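Local coordinates for esterase family protein (Staphylococcus aureus, PDB 6VH9) that is a serine hydrolase of the esterase D family that probably hydrolyses carboxylic esters and perhaps S-formylglutathione, at residues A4-N9 against L21-P26. Numbering follows the deposited sequence.
Sequences AYISLN and LTVILP
Ile-6 and Leu-8 interlock with Val-23 and Leu-25 on one face of an antiparallel strand pair. The CB atoms of Ile-6 and Val-23 face each other at 4.0 Å in a hydrogen-bonded pair, while the longer branches of Ile-6 and Leu-8 each slant to the residue one same-face pair along from their own register partner. With CG1 anti to the carbonyl carbon and the chain extended beyond it (chi2 178°), Ile-6 CD1 lies 4.0 Å from Leu-25 CB, beside small Ale-4. Leu-8 CD1 presses on Val-23 CG2 at 3.7 Å, slanting across it. Phe-108 lies against Ile-6 and Leu-8, while helix 93-107 packs on Leu-21. On the other face, with CG anti to the backbone N (chi1 -179°), the Tyr-5 ring lies over the partner strand: OH rests on the Thr-22 methyl CG2 at 3.4 Å, a van der Waals contact, and Ile-24 CG1 meets the ring edge at CD1, 4.2 Å away. Thr-22 OG1 forms a hydrogen bond with Glu-54 O. Six backbone hydrogen bonds join the strands, that from Leu-21 N to Leu-8 O the most bent, at 130°. Residues 4-9 also pair antiparallel with a strand of a second subunit, continuing the sheet. This is the N-terminal beta hairpin, strands 3-12 and 17-26, that begins the mixed sheet of the alpha/beta-hydrolase fold.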
ATOM      1  N   ALA A   4       9.901  -6.387  -8.573  1.00 26.81           N
ATOM      2  CA  ALA A   4       8.761  -6.308  -7.677  1.00 22.90           C
ATOM      3  C   ALA A   4       8.995  -5.165  -6.698  1.00 25.19           C
ATOM      4  O   ALA A   4      10.103  -5.001  -6.172  1.00 27.02           O
ATOM      5  CB  ALA A   4       8.573  -7.626  -6.921  1.00 25.76           C
ATOM      6  N   TYR A   5       7.955  -4.375  -6.463  1.00 24.42           N
ATOM      7  CA  TYR A   5       7.947  -3.419  -5.360  1.00 25.39           C
ATOM      8  C   TYR A   5       7.073  -3.994  -4.260  1.00 20.93           C
ATOM      9  O   TYR A   5       5.922  -4.369  -4.509  1.00 22.70           O
ATOM     10  CB  TYR A   5       7.418  -2.053  -5.791  1.00 26.91           C
ATOM     11  CG  TYR A   5       7.449  -1.071  -4.636  1.00 36.20           C
ATOM     12  CD1 TYR A   5       8.608  -0.901  -3.891  1.00 38.93           C
ATOM     13  CD2 TYR A   5       6.320  -0.346  -4.274  1.00 45.20           C
ATOM     14  CE1 TYR A   5       8.652  -0.021  -2.825  1.00 42.03           C
ATOM     15  CE2 TYR A   5       6.354   0.538  -3.207  1.00 38.59           C
ATOM     16  CZ  TYR A   5       7.523   0.705  -2.492  1.00 42.02           C
ATOM     17  OH  TYR A   5       7.576   1.591  -1.425  1.00 48.56           O
ATOM     18  N   ILE A   6       7.625  -4.085  -3.055  1.00 21.78           N
ATOM     19  CA  ILE A   6       7.021  -4.864  -1.986  1.00 23.94           C
ATOM     20  C   ILE A   6       6.866  -3.985  -0.763  1.00 24.17           C
ATOM     21  O   ILE A   6       7.840  -3.379  -0.290  1.00 25.09           O
ATOM     22  CB  ILE A   6       7.854  -6.113  -1.647  1.00 25.96           C
ATOM     23  CG1 ILE A   6       8.038  -6.971  -2.899  1.00 28.54           C
ATOM     24  CG2 ILE A   6       7.186  -6.909  -0.528  1.00 30.05           C
ATOM     25  CD1 ILE A   6       8.899  -8.206  -2.674  1.00 33.08           C
ATOM     26  N   SER A   7       5.673  -4.018  -0.208  1.00 21.67           N
ATOM     27  CA  SER A   7       5.358  -3.297   1.034  1.00 22.42           C
ATOM     28  C   SER A   7       5.009  -4.363   2.078  1.00 22.94           C
ATOM     29  O   SER A   7       4.130  -5.121   1.817  1.00 23.36           O
ATOM     30  CB  SER A   7       4.238  -2.354   0.778  1.00 30.65           C
ATOM     31  OG  SER A   7       4.104  -1.475   1.841  1.00 42.55           O
ATOM     32  N   LEU A   8       5.758  -4.433   3.170  1.00 20.53           N
ATOM     33  CA  LEU A   8       5.519  -5.462   4.210  1.00 25.85           C
ATOM     34  C   LEU A   8       5.217  -4.813   5.542  1.00 28.05           C
ATOM     35  O   LEU A   8       5.959  -3.979   5.931  1.00 32.22           O
ATOM     36  CB  LEU A   8       6.774  -6.286   4.485  1.00 34.57           C
ATOM     37  CG  LEU A   8       7.344  -7.133   3.372  1.00 37.47           C
ATOM     38  CD1 LEU A   8       8.370  -6.335   2.602  1.00 38.55           C
ATOM     39  CD2 LEU A   8       7.964  -8.386   3.958  1.00 31.65           C
ATOM     40  N   ASN A   9       4.194  -5.286   6.219  1.00 23.83           N
ATOM     41  CA  ASN A   9       3.923  -4.799   7.578  1.00 23.41           C
ATOM     42  C   ASN A   9       3.877  -6.033   8.483  1.00 26.70           C
ATOM     43  O   ASN A   9       3.058  -6.859   8.264  1.00 25.84           O
ATOM     44  CB  ASN A   9       2.687  -3.919   7.635  1.00 25.49           C
ATOM     45  CG  ASN A   9       2.471  -3.407   9.033  1.00 30.70           C
ATOM     46  OD1 ASN A   9       2.491  -4.169   9.974  1.00 27.39           O
ATOM     47  ND2 ASN A   9       2.323  -2.112   9.168  1.00 29.74           N
ATOM     48  N   LEU A  21       7.802  -1.797   6.185  1.00 23.31           N
ATOM     49  CA  LEU A  21       9.131  -1.984   5.592  1.00 21.20           C
ATOM     50  C   LEU A  21       8.891  -2.068   4.086  1.00 24.55           C
ATOM     51  O   LEU A  21       7.906  -2.624   3.690  1.00 24.76           O
ATOM     52  CB  LEU A  21       9.690  -3.291   6.155  1.00 29.44           C
ATOM     53  CG  LEU A  21      10.851  -3.932   5.428  1.00 34.11           C
ATOM     54  CD1 LEU A  21      12.108  -3.140   5.649  1.00 41.74           C
ATOM     55  CD2 LEU A  21      11.061  -5.333   5.933  1.00 39.66           C
ATOM     56  N   THR A  22       9.757  -1.474   3.292  1.00 19.64           N
ATOM     57  CA  THR A  22       9.599  -1.632   1.841  1.00 22.87           C
ATOM     58  C   THR A  22      10.811  -2.332   1.247  1.00 27.39           C
ATOM     59  O   THR A  22      11.942  -2.194   1.745  1.00 24.48           O
ATOM     60  CB  THR A  22       9.376  -0.288   1.131  1.00 32.76           C
ATOM     61  OG1 THR A  22      10.517   0.541   1.312  1.00 45.11           O
ATOM     62  CG2 THR A  22       8.141   0.426   1.687  1.00 32.32           C
ATOM     63  N   VAL A  23      10.559  -3.106   0.185  1.00 21.10           N
ATOM     64  CA  VAL A  23      11.584  -3.931  -0.447  1.00 22.03           C
ATOM     65  C   VAL A  23      11.470  -3.801  -1.960  1.00 22.19           C
ATOM     66  O   VAL A  23      10.369  -3.885  -2.520  1.00 25.35           O
ATOM     67  CB  VAL A  23      11.471  -5.411  -0.027  1.00 22.16           C
ATOM     68  CG1 VAL A  23      12.419  -6.295  -0.860  1.00 24.98           C
ATOM     69  CG2 VAL A  23      11.802  -5.565   1.473  1.00 25.90           C
ATOM     70  N   ILE A  24      12.602  -3.571  -2.620  1.00 21.17           N
ATOM     71  CA  ILE A  24      12.704  -3.700  -4.072  1.00 20.16           C
ATOM     72  C   ILE A  24      13.366  -5.040  -4.355  1.00 23.21           C
ATOM     73  O   ILE A  24      14.470  -5.303  -3.866  1.00 22.63           O
ATOM     74  CB  ILE A  24      13.509  -2.551  -4.698  1.00 24.05           C
ATOM     75  CG1 ILE A  24      12.761  -1.225  -4.570  1.00 30.05           C
ATOM     76  CG2 ILE A  24      13.776  -2.838  -6.177  1.00 29.27           C
ATOM     77  CD1 ILE A  24      13.670  -0.002  -4.769  1.00 26.11           C
ATOM     78  N   LEU A  25      12.700  -5.890  -5.143  1.00 23.58           N
ATOM     79  CA  LEU A  25      13.188  -7.234  -5.453  1.00 21.92           C
ATOM     80  C   LEU A  25      13.210  -7.384  -6.969  1.00 26.56           C
ATOM     81  O   LEU A  25      12.187  -7.721  -7.585  1.00 28.93           O
ATOM     82  CB  LEU A  25      12.313  -8.301  -4.794  1.00 24.06           C
ATOM     83  CG  LEU A  25      12.885  -9.715  -4.741  1.00 25.41           C
ATOM     84  CD1 LEU A  25      14.007  -9.798  -3.685  1.00 24.75           C
ATOM     85  CD2 LEU A  25      11.782 -10.719  -4.419  1.00 27.91           C
ATOM     86  N   PRO A  26      14.352  -7.117  -7.607  1.00 25.85           N
ATOM     87  CA  PRO A  26      14.425  -7.234  -9.066  1.00 22.83           C
ATOM     88  C   PRO A  26      14.104  -8.655  -9.504  1.00 31.30           C
ATOM     89  O   PRO A  26      14.306  -9.621  -8.765  1.00 33.01           O
ATOM     90  CB  PRO A  26      15.881  -6.866  -9.376  1.00 26.60           C
ATOM     91  CG  PRO A  26      16.290  -5.996  -8.237  1.00 27.63           C
ATOM     92  CD  PRO A  26      15.601  -6.578  -7.039  1.00 28.83           C
TER